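Local coordinates for heroin esterase (Rhodococcus sp., PDB 1LZL), which probably hydrolyses the acetyl ester groups of heroin, as an acetyl esterase of the alpha/beta hydrolase fold, at residues Val81-His86 and Ala112-Glu117. Numbering follows the deposited sequence.
Sequences VLLWIH and AVANVE
Strand 79-85, through residues 81-85, and strand 112-116 are parallel neighbours in the central sheet of the alpha/beta hydrolase fold, joined by a beta-alpha-beta crossover through helix 99-109. Four backbone hydrogen bonds of 2.8 to 2.9 Å pair them: L82 N to A112 O, A114 N to L82 O, W84 N to A114 O, and V116 N to W84 O. On the sheet face that carries V81, L83, A112 and A114, L83 CD1 packs on A114 CB (3.9 Å). With L83 CG anti to the backbone N (chi1 -175°) and chi2 at 81°, CD1 also lies against V116 CG2 at 3.4 Å, a tight carbon contact. Replacing L83 with an alanine is likely to leave a gap between A114 CB, V116 CG2 and helix 128-142, whose L137 and I140 also touch the leucine. On the other face, W84 CB meets V113 CG1 (4.1 Å). N115 OD1 lies at the edge of the indole, 3.7 Å from W84 CD1, with ring and amide planes 63° apart; N115 ND2 hydrogen-bonds to A95 O. A water bridges the side chains of H86 (NE2) and E117 (OE1, which also accepts from A95 N). Beyond V116 N to W84 O, another water replaces the next rung, accepting from H86 N and donating to V116 O and N115 OD1.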
ATOM      1  N   VAL A  81      -3.852 -15.428   4.153  1.00 12.12           N
ATOM      2  CA  VAL A  81      -3.108 -14.334   4.770  1.00 11.70           C
ATOM      3  C   VAL A  81      -3.006 -13.152   3.799  1.00 11.47           C
ATOM      4  O   VAL A  81      -2.834 -13.357   2.604  1.00 11.85           O
ATOM      5  CB  VAL A  81      -1.716 -14.783   5.204  1.00 11.96           C
ATOM      6  CG1 VAL A  81      -0.894 -15.279   4.017  1.00 14.08           C
ATOM      7  CG2 VAL A  81      -0.960 -13.671   5.954  1.00 12.17           C
ATOM      8  N   LEU A  82      -3.096 -11.939   4.328  1.00 10.23           N
ATOM      9  CA  LEU A  82      -2.843 -10.719   3.585  1.00 10.30           C
ATOM     10  C   LEU A  82      -1.482 -10.193   4.044  1.00 10.93           C
ATOM     11  O   LEU A  82      -1.354  -9.874   5.232  1.00 11.35           O
ATOM     12  CB  LEU A  82      -3.929  -9.684   3.849  1.00 10.67           C
ATOM     13  CG  LEU A  82      -3.671  -8.253   3.330  1.00 10.98           C
ATOM     14  CD1 LEU A  82      -3.567  -8.231   1.800  1.00 10.45           C
ATOM     15  CD2 LEU A  82      -4.781  -7.343   3.864  1.00 11.47           C
ATOM     16  N   LEU A  83      -0.516 -10.092   3.146  1.00  9.09           N
ATOM     17  CA  LEU A  83       0.730  -9.370   3.442  1.00  9.36           C
ATOM     18  C   LEU A  83       0.399  -7.908   3.173  1.00  8.81           C
ATOM     19  O   LEU A  83       0.008  -7.563   2.064  1.00  9.99           O
ATOM     20  CB  LEU A  83       1.854  -9.898   2.545  1.00 10.15           C
ATOM     21  CG  LEU A  83       3.240  -9.316   2.813  1.00 11.50           C
ATOM     22  CD1 LEU A  83       3.912  -9.976   3.979  1.00 23.15           C
ATOM     23  CD2 LEU A  83       4.175  -9.487   1.605  1.00 21.72           C
ATOM     24  N   TRP A  84       0.512  -7.035   4.167  1.00  8.68           N
ATOM     25  CA  TRP A  84       0.092  -5.663   4.039  1.00  8.23           C
ATOM     26  C   TRP A  84       1.281  -4.726   4.206  1.00  8.94           C
ATOM     27  O   TRP A  84       2.145  -4.970   5.063  1.00  9.22           O
ATOM     28  CB  TRP A  84      -0.955  -5.317   5.152  1.00 10.79           C
ATOM     29  CG  TRP A  84      -1.384  -3.880   4.989  1.00 10.11           C
ATOM     30  CD1 TRP A  84      -1.051  -2.832   5.772  1.00 13.36           C
ATOM     31  CD2 TRP A  84      -2.211  -3.392   3.938  1.00 11.66           C
ATOM     32  NE1 TRP A  84      -1.629  -1.696   5.286  1.00 15.02           N
ATOM     33  CE2 TRP A  84      -2.349  -2.007   4.168  1.00 13.29           C
ATOM     34  CE3 TRP A  84      -2.864  -3.954   2.843  1.00 12.38           C
ATOM     35  CZ2 TRP A  84      -3.101  -1.165   3.347  1.00 17.01           C
ATOM     36  CZ3 TRP A  84      -3.622  -3.129   2.008  1.00 16.43           C
ATOM     37  CH2 TRP A  84      -3.737  -1.737   2.270  1.00 18.69           C
ATOM     38  N   ILE A  85       1.316  -3.667   3.412  1.00  8.41           N
ATOM     39  CA  ILE A  85       2.444  -2.741   3.376  1.00  7.74           C
ATOM     40  C   ILE A  85       1.908  -1.325   3.470  1.00  8.05           C
ATOM     41  O   ILE A  85       1.157  -0.812   2.612  1.00  8.47           O
ATOM     42  CB  ILE A  85       3.242  -2.953   2.063  1.00  7.71           C
ATOM     43  CG1 ILE A  85       3.595  -4.444   1.868  1.00  8.60           C
ATOM     44  CG2 ILE A  85       4.462  -2.069   2.030  1.00  8.01           C
ATOM     45  CD1 ILE A  85       4.089  -4.760   0.458  1.00  9.46           C
ATOM     46  N   HIS A  86       2.294  -0.628   4.546  1.00  8.32           N
ATOM     47  CA  HIS A  86       1.777   0.703   4.814  1.00  8.59           C
ATOM     48  C   HIS A  86       2.351   1.738   3.847  1.00  8.72           C
ATOM     49  O   HIS A  86       3.342   1.501   3.189  1.00  9.29           O
ATOM     50  CB  HIS A  86       2.115   1.160   6.231  1.00  9.35           C
ATOM     51  CG  HIS A  86       3.568   1.478   6.447  1.00 10.51           C
ATOM     52  ND1 HIS A  86       4.124   2.695   6.132  1.00 10.38           N
ATOM     53  CD2 HIS A  86       4.590   0.751   7.026  1.00 10.01           C
ATOM     54  CE1 HIS A  86       5.408   2.714   6.438  1.00  9.79           C
ATOM     55  NE2 HIS A  86       5.735   1.563   6.989  1.00 10.22           N
ATOM     56  N   ALA A 112      -5.450 -14.178   8.502  1.00 13.68           N
ATOM     57  CA  ALA A 112      -4.235 -13.624   9.098  1.00 11.71           C
ATOM     58  C   ALA A 112      -3.757 -12.430   8.288  1.00 12.74           C
ATOM     59  O   ALA A 112      -4.021 -12.312   7.091  1.00 11.76           O
ATOM     60  CB  ALA A 112      -3.158 -14.695   9.139  1.00 13.11           C
ATOM     61  N   VAL A 113      -3.074 -11.511   8.978  1.00 12.17           N
ATOM     62  CA  VAL A 113      -2.521 -10.350   8.299  1.00  9.96           C
ATOM     63  C   VAL A 113      -1.081 -10.183   8.744  1.00  9.89           C
ATOM     64  O   VAL A 113      -0.779 -10.103   9.939  1.00 12.06           O
ATOM     65  CB  VAL A 113      -3.332  -9.085   8.594  1.00 11.14           C
ATOM     66  CG1 VAL A 113      -2.683  -7.928   7.833  1.00 13.70           C
ATOM     67  CG2 VAL A 113      -4.805  -9.232   8.229  1.00 11.57           C
ATOM     68  N   ALA A 114      -0.184 -10.151   7.765  1.00  9.95           N
ATOM     69  CA  ALA A 114       1.255  -9.973   8.028  1.00  9.69           C
ATOM     70  C   ALA A 114       1.593  -8.539   7.625  1.00 10.03           C
ATOM     71  O   ALA A 114       1.757  -8.272   6.423  1.00  9.46           O
ATOM     72  CB  ALA A 114       2.055 -11.004   7.242  1.00  9.84           C
ATOM     73  N   ASN A 115       1.608  -7.629   8.580  1.00  9.60           N
ATOM     74  CA  ASN A 115       1.837  -6.201   8.338  1.00  9.06           C
ATOM     75  C   ASN A 115       3.314  -5.865   8.442  1.00  8.80           C
ATOM     76  O   ASN A 115       3.932  -5.996   9.507  1.00 10.35           O
ATOM     77  CB  ASN A 115       0.995  -5.512   9.399  1.00  9.93           C
ATOM     78  CG  ASN A 115       1.011  -4.012   9.360  1.00 10.37           C
ATOM     79  OD1 ASN A 115       1.526  -3.444   8.392  1.00 11.91           O
ATOM     80  ND2 ASN A 115       0.499  -3.362  10.400  1.00 11.98           N
ATOM     81  N   VAL A 116       3.927  -5.491   7.317  1.00  9.13           N
ATOM     82  CA  VAL A 116       5.409  -5.499   7.230  1.00  9.07           C
ATOM     83  C   VAL A 116       6.091  -4.195   7.627  1.00  9.28           C
ATOM     84  O   VAL A 116       5.763  -3.116   7.089  1.00 10.37           O
ATOM     85  CB  VAL A 116       5.828  -5.844   5.786  1.00 10.73           C
ATOM     86  CG1 VAL A 116       7.348  -5.914   5.680  1.00 12.87           C
ATOM     87  CG2 VAL A 116       5.216  -7.135   5.265  1.00 11.46           C
ATOM     88  N   GLU A 117       7.046  -4.272   8.540  1.00  9.54           N
ATOM     89  CA  GLU A 117       7.870  -3.106   8.917  1.00  9.44           C
ATOM     90  C   GLU A 117       9.059  -2.992   7.981  1.00 10.11           C
ATOM     91  O   GLU A 117      10.151  -3.493   8.246  1.00 11.06           O
ATOM     92  CB  GLU A 117       8.316  -3.227  10.365  1.00 11.13           C
ATOM     93  CG  GLU A 117       8.938  -1.927  10.883  1.00 14.39           C
ATOM     94  CD  GLU A 117       7.888  -0.955  11.317  1.00 16.33           C
ATOM     95  OE1 GLU A 117       7.395  -0.181  10.485  1.00 14.68           O
ATOM     96  OE2 GLU A 117       7.526  -0.945  12.505  1.00 21.23           O
TER
HETATM   97  O   HOH W   1       3.225  -2.071   6.771  1.00  9.76           O
HETATM   98  O   HOH W   2       8.024   0.584   8.023  1.00 12.61           O